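Local coordinates for De novo designed switch protein caging a hemagglutinin binder (sCageHA267_1S) (Synthetic construct, PDB 7CBC), which is a designed biosensor switch that holds a hemagglutinin-binding domain caged against a six-helix bundle, probably releasing it on activation, at residues K61-S64 with K65-R69; A79-S82 with E83-E87; R249-I252 with A253-K256; A278-I281 with A282-G286. All coordinates share one frame; numbering follows the deposited sequence.

Interaction 1 of 4, residues K61-S64 with K65-R69; sequences KDKS and KEIIR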
loop_
_atom_site.group_PDB
_atom_site.type_symbol
_atom_site.label_atom_id
_atom_site.label_comp_id
_atom_site.label_asym_id
_atom_site.label_seq_id
_atom_site.Cartn_x
_atom_site.Cartn_y
_atom_site.Cartn_z
ATOM N N LYS A 61 -21.498 5.985 -8.504
ATOM C CA LYS A 61 -20.415 6.123 -9.470
ATOM C C LYS A 61 -19.645 7.412 -9.233
ATOM O O LYS A 61 -18.430 7.393 -9.002
ATOM C CB LYS A 61 -20.957 6.065 -10.897
ATOM C CG LYS A 61 -21.207 4.651 -11.388
ATOM C CD LYS A 61 -21.594 4.634 -12.854
ATOM C CE LYS A 61 -21.840 3.216 -13.342
ATOM N NZ LYS A 61 -22.486 3.205 -14.693
ATOM N N ASP A 62 -20.343 8.549 -9.261
ATOM C CA ASP A 62 -19.666 9.821 -9.028
ATOM C C ASP A 62 -18.951 9.829 -7.682
ATOM O O ASP A 62 -17.825 10.325 -7.580
ATOM C CB ASP A 62 -20.660 10.980 -9.121
ATOM C CG ASP A 62 -21.276 11.118 -10.511
ATOM O OD1 ASP A 62 -20.608 10.732 -11.500
ATOM O OD2 ASP A 62 -22.429 11.611 -10.612
ATOM N N LYS A 63 -19.566 9.261 -6.639
ATOM C CA LYS A 63 -18.900 9.250 -5.339
ATOM C C LYS A 63 -17.632 8.400 -5.378
ATOM O O LYS A 63 -16.610 8.773 -4.789
ATOM C CB LYS A 63 -19.854 8.753 -4.252
ATOM C CG LYS A 63 -19.677 9.438 -2.882
ATOM C CD LYS A 63 -18.358 9.053 -2.173
ATOM C CE LYS A 63 -18.094 9.883 -0.894
ATOM N NZ LYS A 63 -17.078 9.285 0.055
ATOM N N SER A 64 -17.675 7.263 -6.077
ATOM C CA SER A 64 -16.497 6.411 -6.202
ATOM C C SER A 64 -15.380 7.107 -6.965
ATOM O O SER A 64 -14.205 7.016 -6.578
ATOM C CB SER A 64 -16.868 5.101 -6.895
ATOM O OG SER A 64 -17.796 4.383 -6.108
ATOM N N LYS A 65 -15.718 7.794 -8.059
ATOM C CA LYS A 65 -14.679 8.424 -8.857
ATOM C C LYS A 65 -14.019 9.561 -8.094
ATOM O O LYS A 65 -12.821 9.811 -8.269
ATOM C CB LYS A 65 -15.246 8.905 -10.196
ATOM C CG LYS A 65 -15.346 7.791 -11.258
ATOM C CD LYS A 65 -16.761 7.235 -11.387
ATOM C CE LYS A 65 -16.806 5.752 -11.805
ATOM N NZ LYS A 65 -16.344 4.798 -10.742
ATOM N N GLU A 66 -14.770 10.233 -7.225
ATOM C CA GLU A 66 -14.172 11.245 -6.374
ATOM C C GLU A 66 -13.183 10.610 -5.399
ATOM O O GLU A 66 -12.058 11.094 -5.244
ATOM C CB GLU A 66 -15.271 12.017 -5.640
ATOM C CG GLU A 66 -14.755 13.113 -4.717
ATOM C CD GLU A 66 -13.894 14.149 -5.439
ATOM O OE1 GLU A 66 -13.995 14.275 -6.687
ATOM O OE2 GLU A 66 -13.107 14.838 -4.752
ATOM N N ILE A 67 -13.575 9.504 -4.755
ATOM C CA ILE A 67 -12.658 8.781 -3.877
ATOM C C ILE A 67 -11.398 8.385 -4.633
ATOM O O ILE A 67 -10.279 8.541 -4.134
ATOM C CB ILE A 67 -13.361 7.551 -3.273
ATOM C CG1 ILE A 67 -14.359 7.985 -2.200
ATOM C CG2 ILE A 67 -12.337 6.562 -2.705
ATOM C CD1 ILE A 67 -15.225 6.866 -1.698
ATOM N N ILE A 68 -11.558 7.895 -5.858
ATOM C CA ILE A 68 -10.418 7.413 -6.622
ATOM C C ILE A 68 -9.552 8.578 -7.091
ATOM O O ILE A 68 -8.316 8.529 -6.997
ATOM C CB ILE A 68 -10.919 6.538 -7.782
ATOM C CG1 ILE A 68 -11.274 5.147 -7.245
ATOM C CG2 ILE A 68 -9.900 6.442 -8.898
ATOM C CD1 ILE A 68 -12.336 4.442 -8.038
ATOM N N ARG A 69 -10.181 9.656 -7.569
ATOM C CA ARG A 69 -9.412 10.820 -8.003
ATOM C C ARG A 69 -8.643 11.453 -6.848
ATOM O O ARG A 69 -7.531 11.959 -7.044
ATOM C CB ARG A 69 -10.337 11.839 -8.667
ATOM C CG ARG A 69 -9.664 13.152 -9.024
ATOM C CD ARG A 69 -10.667 14.302 -9.213
ATOM N NE ARG A 69 -11.131 14.864 -7.941
ATOM C CZ ARG A 69 -10.362 15.555 -7.099
ATOM N NH1 ARG A 69 -9.087 15.775 -7.379
ATOM N NH2 ARG A 69 -10.870 16.024 -5.968
#

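Interaction 2 of 4, residues A79-S82 with E83-E87; sequences AKES and EKILE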
loop_
_atom_site.group_PDB
_atom_site.type_symbol
_atom_site.label_atom_id
_atom_site.label_comp_id
_atom_site.label_asym_id
_atom_site.label_seq_id
_atom_site.Cartn_x
_atom_site.Cartn_y
_atom_site.Cartn_z
ATOM N N ALA A 79 4.604 11.399 -4.772
ATOM C CA ALA A 79 5.686 11.527 -5.746
ATOM C C ALA A 79 6.441 12.846 -5.583
ATOM O O ALA A 79 7.680 12.866 -5.611
ATOM C CB ALA A 79 5.138 11.396 -7.160
ATOM N N LYS A 80 5.718 13.958 -5.402
ATOM C CA LYS A 80 6.383 15.257 -5.291
ATOM C C LYS A 80 7.229 15.336 -4.028
ATOM O O LYS A 80 8.342 15.885 -4.047
ATOM C CB LYS A 80 5.351 16.386 -5.305
ATOM C CG LYS A 80 4.634 16.595 -6.644
ATOM C CD LYS A 80 3.246 17.213 -6.437
ATOM C CE LYS A 80 3.033 18.426 -7.327
ATOM N NZ LYS A 80 3.227 18.060 -8.754
ATOM N N GLU A 81 6.717 14.803 -2.917
ATOM C CA GLU A 81 7.506 14.785 -1.694
ATOM C C GLU A 81 8.648 13.784 -1.784
ATOM O O GLU A 81 9.698 13.992 -1.162
ATOM C CB GLU A 81 6.619 14.480 -0.488
ATOM C CG GLU A 81 7.373 14.543 0.832
ATOM C CD GLU A 81 6.487 14.314 2.024
ATOM O OE1 GLU A 81 5.329 13.905 1.833
ATOM O OE2 GLU A 81 6.944 14.550 3.158
ATOM N N SER A 82 8.470 12.699 -2.545
ATOM C CA SER A 82 9.578 11.776 -2.778
ATOM C C SER A 82 10.727 12.490 -3.476
ATOM O O SER A 82 11.900 12.291 -3.135
ATOM C CB SER A 82 9.110 10.572 -3.610
ATOM O OG SER A 82 8.294 9.662 -2.858
ATOM N N GLU A 83 10.393 13.338 -4.453
ATOM C CA GLU A 83 11.377 14.053 -5.251
ATOM C C GLU A 83 12.044 15.160 -4.448
ATOM O O GLU A 83 13.203 15.499 -4.712
ATOM C CB GLU A 83 10.695 14.615 -6.503
ATOM C CG GLU A 83 11.485 15.665 -7.275
ATOM C CD GLU A 83 10.671 16.306 -8.395
ATOM O OE1 GLU A 83 11.281 16.724 -9.400
ATOM O OE2 GLU A 83 9.424 16.393 -8.276
ATOM N N LYS A 84 11.336 15.726 -3.467
ATOM C CA LYS A 84 11.958 16.688 -2.565
ATOM C C LYS A 84 12.920 15.992 -1.609
ATOM O O LYS A 84 14.034 16.473 -1.383
ATOM C CB LYS A 84 10.889 17.463 -1.791
ATOM C CG LYS A 84 11.294 17.842 -0.355
ATOM C CD LYS A 84 12.404 18.902 -0.303
ATOM C CE LYS A 84 13.059 18.988 1.087
ATOM N NZ LYS A 84 13.679 17.697 1.563
ATOM N N ILE A 85 12.505 14.864 -1.026
ATOM C CA ILE A 85 13.379 14.144 -0.107
ATOM C C ILE A 85 14.645 13.697 -0.826
ATOM O O ILE A 85 15.764 13.856 -0.316
ATOM C CB ILE A 85 12.632 12.957 0.524
ATOM C CG1 ILE A 85 11.555 13.459 1.485
ATOM C CG2 ILE A 85 13.599 12.008 1.229
ATOM C CD1 ILE A 85 10.532 12.393 1.828
ATOM N N LEU A 86 14.493 13.150 -2.034
ATOM C CA LEU A 86 15.675 12.744 -2.785
ATOM C C LEU A 86 16.515 13.942 -3.209
ATOM O O LEU A 86 17.714 13.782 -3.483
ATOM C CB LEU A 86 15.262 11.896 -3.991
ATOM C CG LEU A 86 14.737 10.520 -3.542
ATOM C CD1 LEU A 86 13.686 9.929 -4.493
ATOM C CD2 LEU A 86 15.885 9.552 -3.355
ATOM N N GLU A 87 15.927 15.143 -3.226
ATOM C CA GLU A 87 16.646 16.333 -3.663
ATOM C C GLU A 87 17.510 16.902 -2.548
ATOM O O GLU A 87 18.666 17.275 -2.778
ATOM C CB GLU A 87 15.670 17.391 -4.178
ATOM C CG GLU A 87 15.601 17.432 -5.683
ATOM C CD GLU A 87 16.978 17.470 -6.324
ATOM O OE1 GLU A 87 17.798 18.327 -5.930
ATOM O OE2 GLU A 87 17.249 16.632 -7.216
#

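Interaction 3 of 4, residues R249-I252 with A253-K256; sequences RKAI and ARSK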
loop_
_atom_site.group_PDB
_atom_site.type_symbol
_atom_site.label_atom_id
_atom_site.label_comp_id
_atom_site.label_asym_id
_atom_site.label_seq_id
_atom_site.Cartn_x
_atom_site.Cartn_y
_atom_site.Cartn_z
ATOM N N ARG A 249 -30.780 -8.588 4.081
ATOM C CA ARG A 249 -30.225 -7.431 4.778
ATOM C C ARG A 249 -29.242 -7.844 5.869
ATOM O O ARG A 249 -28.300 -7.101 6.160
ATOM C CB ARG A 249 -31.345 -6.580 5.373
ATOM C CG ARG A 249 -32.376 -6.102 4.361
ATOM C CD ARG A 249 -33.736 -5.880 5.034
ATOM N NE ARG A 249 -34.861 -6.099 4.127
ATOM C CZ ARG A 249 -35.418 -5.150 3.383
ATOM N NH1 ARG A 249 -34.945 -3.910 3.433
ATOM N NH2 ARG A 249 -36.445 -5.439 2.590
ATOM N N LYS A 250 -29.434 -9.015 6.478
ATOM C CA LYS A 250 -28.519 -9.462 7.518
ATOM C C LYS A 250 -27.283 -10.173 6.970
ATOM O O LYS A 250 -26.253 -10.202 7.654
ATOM C CB LYS A 250 -29.248 -10.367 8.517
ATOM C CG LYS A 250 -29.259 -9.802 9.935
ATOM C CD LYS A 250 -29.814 -10.791 10.948
ATOM C CE LYS A 250 -29.614 -10.286 12.375
ATOM N NZ LYS A 250 -30.200 -8.926 12.590
ATOM N N ALA A 251 -27.356 -10.749 5.765
ATOM C CA ALA A 251 -26.134 -11.185 5.094
ATOM C C ALA A 251 -25.249 -9.997 4.743
ATOM O O ALA A 251 -24.021 -10.131 4.671
ATOM C CB ALA A 251 -26.472 -11.983 3.834
ATOM N N ILE A 252 -25.857 -8.833 4.517
ATOM C CA ILE A 252 -25.094 -7.608 4.325
ATOM C C ILE A 252 -24.495 -7.146 5.645
ATOM O O ILE A 252 -23.317 -6.772 5.714
ATOM C CB ILE A 252 -25.986 -6.522 3.703
ATOM C CG1 ILE A 252 -26.383 -6.910 2.279
ATOM C CG2 ILE A 252 -25.299 -5.174 3.753
ATOM C CD1 ILE A 252 -27.556 -6.130 1.751
ATOM N N ALA A 253 -25.296 -7.160 6.714
ATOM C CA ALA A 253 -24.765 -6.815 8.029
ATOM C C ALA A 253 -23.567 -7.693 8.385
ATOM O O ALA A 253 -22.555 -7.202 8.901
ATOM C CB ALA A 253 -25.862 -6.937 9.082
ATOM N N ARG A 254 -23.662 -8.992 8.095
ATOM C CA ARG A 254 -22.549 -9.908 8.311
ATOM C C ARG A 254 -21.359 -9.543 7.429
ATOM O O ARG A 254 -20.204 -9.614 7.869
ATOM C CB ARG A 254 -23.025 -11.341 8.041
ATOM C CG ARG A 254 -21.971 -12.445 8.066
ATOM C CD ARG A 254 -22.637 -13.848 8.091
ATOM N NE ARG A 254 -23.014 -14.372 6.772
ATOM C CZ ARG A 254 -24.268 -14.491 6.336
ATOM N NH1 ARG A 254 -25.279 -14.113 7.109
ATOM N NH2 ARG A 254 -24.521 -14.992 5.126
ATOM N N SER A 255 -21.622 -9.138 6.184
ATOM C CA SER A 255 -20.545 -8.729 5.292
ATOM C C SER A 255 -19.922 -7.409 5.722
ATOM O O SER A 255 -18.719 -7.206 5.524
ATOM C CB SER A 255 -21.052 -8.628 3.855
ATOM O OG SER A 255 -21.005 -9.892 3.224
ATOM N N LYS A 256 -20.706 -6.500 6.307
ATOM C CA LYS A 256 -20.106 -5.277 6.833
ATOM C C LYS A 256 -19.175 -5.582 8.004
ATOM O O LYS A 256 -18.082 -5.007 8.106
ATOM C CB LYS A 256 -21.197 -4.284 7.230
ATOM C CG LYS A 256 -20.716 -2.845 7.322
ATOM C CD LYS A 256 -21.871 -1.851 7.393
ATOM C CE LYS A 256 -21.352 -0.415 7.279
ATOM N NZ LYS A 256 -21.151 0.015 5.857
#

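Interaction 4 of 4, residues A278-I281 with A282-G286; sequences AAKI and AAEFG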
loop_
_atom_site.group_PDB
_atom_site.type_symbol
_atom_site.label_atom_id
_atom_site.label_comp_id
_atom_site.label_asym_id
_atom_site.label_seq_id
_atom_site.Cartn_x
_atom_site.Cartn_y
_atom_site.Cartn_z
ATOM N N ALA A 278 13.854 0.685 12.009
ATOM C CA ALA A 278 14.826 1.749 11.775
ATOM C C ALA A 278 15.718 1.946 12.989
ATOM O O ALA A 278 16.933 2.134 12.852
ATOM C CB ALA A 278 14.114 3.056 11.422
ATOM N N ALA A 279 15.128 1.924 14.185
ATOM C CA ALA A 279 15.920 2.038 15.402
ATOM C C ALA A 279 16.989 0.958 15.460
ATOM O O ALA A 279 18.136 1.236 15.827
ATOM C CB ALA A 279 15.014 1.968 16.628
ATOM N N LYS A 280 16.644 -0.275 15.083
ATOM C CA LYS A 280 17.639 -1.346 15.098
ATOM C C LYS A 280 18.727 -1.096 14.064
ATOM O O LYS A 280 19.923 -1.225 14.361
ATOM C CB LYS A 280 16.981 -2.701 14.855
ATOM C CG LYS A 280 17.938 -3.864 15.046
ATOM C CD LYS A 280 17.271 -5.219 14.806
ATOM C CE LYS A 280 18.303 -6.351 14.909
ATOM N NZ LYS A 280 17.720 -7.710 14.734
ATOM N N ILE A 281 18.328 -0.711 12.847
ATOM C CA ILE A 281 19.299 -0.383 11.805
ATOM C C ILE A 281 20.259 0.711 12.279
ATOM O O ILE A 281 21.481 0.579 12.151
ATOM C CB ILE A 281 18.575 0.006 10.503
ATOM C CG1 ILE A 281 17.982 -1.240 9.862
ATOM C CG2 ILE A 281 19.530 0.684 9.526
ATOM C CD1 ILE A 281 17.014 -0.951 8.721
ATOM N N ALA A 282 19.728 1.799 12.854
ATOM C CA ALA A 282 20.601 2.891 13.284
ATOM C C ALA A 282 21.541 2.470 14.401
ATOM O O ALA A 282 22.665 2.975 14.488
ATOM C CB ALA A 282 19.778 4.085 13.746
ATOM N N ALA A 283 21.093 1.590 15.290
ATOM C CA ALA A 283 21.974 1.139 16.358
ATOM C C ALA A 283 23.112 0.296 15.799
ATOM O O ALA A 283 24.254 0.399 16.262
ATOM C CB ALA A 283 21.172 0.361 17.398
ATOM N N GLU A 284 22.824 -0.524 14.789
ATOM C CA GLU A 284 23.864 -1.336 14.174
ATOM C C GLU A 284 24.883 -0.470 13.451
ATOM O O GLU A 284 26.076 -0.796 13.437
ATOM C CB GLU A 284 23.238 -2.372 13.237
ATOM C CG GLU A 284 22.793 -3.643 13.962
ATOM C CD GLU A 284 21.754 -4.466 13.194
ATOM O OE1 GLU A 284 21.389 -4.093 12.055
ATOM O OE2 GLU A 284 21.294 -5.494 13.743
ATOM N N PHE A 285 24.459 0.657 12.896
ATOM C CA PHE A 285 25.444 1.604 12.397
ATOM C C PHE A 285 26.136 2.398 13.504
ATOM O O PHE A 285 26.955 3.259 13.190
ATOM C CB PHE A 285 24.796 2.570 11.401
ATOM C CG PHE A 285 24.435 1.934 10.089
ATOM C CD1 PHE A 285 25.423 1.588 9.179
ATOM C CD2 PHE A 285 23.116 1.689 9.762
ATOM C CE1 PHE A 285 25.113 1.011 7.969
ATOM C CE2 PHE A 285 22.792 1.103 8.543
ATOM C CZ PHE A 285 23.805 0.759 7.647
ATOM N N GLY A 286 25.831 2.152 14.776
ATOM C CA GLY A 286 26.541 2.813 15.855
ATOM C C GLY A 286 25.987 4.148 16.307
ATOM O O GLY A 286 26.693 4.893 17.006
HETATM O O HOH W 1 21.831 -2.038 9.925
#

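Interaction 1 of 4, residues K61-S64 with K65-R69
Lys65 N donates to Lys61 O at 2.9 Å, and the turn continues with Glu66 N to Asp62 O, Ile67 N to Lys63 O and Ile68 N to Ser64 O. These are the i to i+4 backbone bonds of an unbroken helix. The Lys65 side chain doubles back over the same carbonyl: its chain bends at chi2 (100°) and again at chi4 (71°), which lays CD 2.9 Å from Lys61 O and turns NZ back to 3.9 Å from Ser64 CB.

All of this lies on helix 50-93 of the designed bundle, where Ser64 and Ile68 meet helix 99-142 and Ile67 meets helix 3-46. The buried Ser64 hydroxyl is satisfied twice, by Val60 O one turn back and by Gln130 NE2 of helix 99-142, so a polar link joins the two helices.

Apolar contact comes from the Lys63 chain and Ile67, which cross obliquely, Ile67 CD1 lying 3.9 Å from Lys63 CD. The charged end, Lys63 NZ, merely lies beside the same methyl in van der Waals contact, 3.5 Å from Ile67 CD1. An alanine at Ile67 would remove CG1, CG2 and CD1 and would probably open a gap against Leu33 and leave the Lys63 chain without the methyl it lies on.

The charged pair one turn on is Glu66 with Arg69, gripped side-on: NE of Arg69 reaches Glu66 OE1 at 3.2 Å, and NH2 of Arg69 reaches Glu66 OE2 at 2.8 Å.

Interaction 2 of 4, residues A79-S82 with E83-E87
Residues 79-82 run straight on into 83-87 as successive turns of one helix, and four backbone bonds join them. Glu83 N donates to Ala79 O and Lys84 N to Lys80 O; the next two, Ile85 N to Glu81 O and Leu86 N to Ser82 O, are each 2.9 Å long and are the straighter ones, with N-H...O angles of 166°.

The carbonyls of Glu81 and Ser82 each lie under an apolar side chain as well. Ile85 folds back with CG1 3.3 Å from Glu81 O, while its CD1 goes on to meet Glu81 CG at 3.9 Å. With CG anti to N (chi1 -176°) and the chain extended, the Glu81 CG methylene passes the Ile85 methyl while the carboxylate heads away from the turn. Leu86 does much the same one residue later: with CG beside the backbone N (chi1 -70°), its CD1 comes within 3.3 Å of Ser82 O.

Ser82 OG turns inward to Ala78 O and to Gln112 NE2 of helix 99-142, which satisfies a buried hydroxyl. On the outer surface Lys84 pairs with Glu88 and Glu87 with Arg90.

Ile85 and Leu86 rest on Leu15 of helix 3-46, and Leu86 also meets Leu105 and Ile108 of helix 99-142. One polar flank and one apolar flank make helix 50-93 amphipathic, as expected of a designed helical bundle.

Interaction 3 of 4, residues R249-I252 with A253-K256
Arg254 curls back over the preceding turn to lay its guanidinium against Ala251. Starting at its root, CB sits 3.4 Å from Lys250 O, the same carbonyl that accepts the bond from Arg254 N at 2.9 Å. From CB the chain leaves with CG anti to the backbone N (chi1 174°) and stays extended as far as CD; the bend at chi3 (84°) and the turn at chi4 (-109°) together bring the head group back. The planar end then lies with one face over Ala251 CA: Arg254 CZ is 4.0 Å from Ala251 CA, and Arg254 NH1 is 3.7 Å from Ala251 CA. The last nitrogen, NH2, reaches Ala251 CB at 3.8 Å. This is van der Waals contact with a small residue, and it leaves the flat group lying on the helix surface.

The turn belongs to helix 245-268, the final helix of the six-helix bundle, packed against helices 3-46 and 195-239. Ile252 is buried between Tyr42 of the first and Leu235 of the second, and Leu238 touches Arg254.

The backbone bonds go on round the turn: Ala253 N to Arg249 O, and Lys256 N to Ile252 O at 2.7 Å. Ala251 O has two donors, both from Ser255: the backbone N and, weakly at 3.4 Å, OG. The Ser255 side chain in turn touches Leu235.

Interaction 4 of 4, residues A278-I281 with A282-G286
With CG beside the backbone N (chi1 -71°), the Phe285 ring swings back toward Ile281, whose CG2 stands anti to its own N and points the same way. The two side chains lie next to each other, the methyl meeting the ring edge in plane: Ile281 CG2 is 3.4 Å from Phe285 CE2. This is the end of helix 274-284, closed by a Schellman motif. Phe285 N still bonds to Ile281 O, Gly286 N turns back to Ala283 O at 2.8 Å, and Gly286 takes a positive phi of 88°.

Both apolar groups pack on helix 195-239, at Ala206, and Phe285 also touches Leu203 and Met1. A serine in place of Phe285 would take away the ring and is likely to leave the Ile281 methyl without its ring neighbour and Leu203 less covered.

Away from the ring, the extended Lys280 crosses Glu284, with CE of Lys280 3.3 Å from OE2 of Glu284. The charges stay farther apart, Lys280 NZ being 4.3 Å from Glu284 OE2, beyond a salt bridge. The other carboxylate oxygen, Glu284 OE1, accepts a hydrogen bond of 3.0 Å from a water that also makes a weak one to Ile281 O.

Interactions 1 and 2 share helix 50-93, their centres 27 Å apart, and each places a buried serine against a glutamine of helix 99-142, so the same polar link recurs along one helix interface. Interaction 3 sits on helix 245-268, with its centre 24 Å from that of interaction 1; both sites pack on helix 3-46, which bridges them although their nearest atoms are about 12 Å apart. Interaction 4 belongs to the small C-terminal domain, probably the caged binder. Its centre is 47 Å from that of interaction 3, on the opposite side of the chain's centre, yet both lean on helix 195-239.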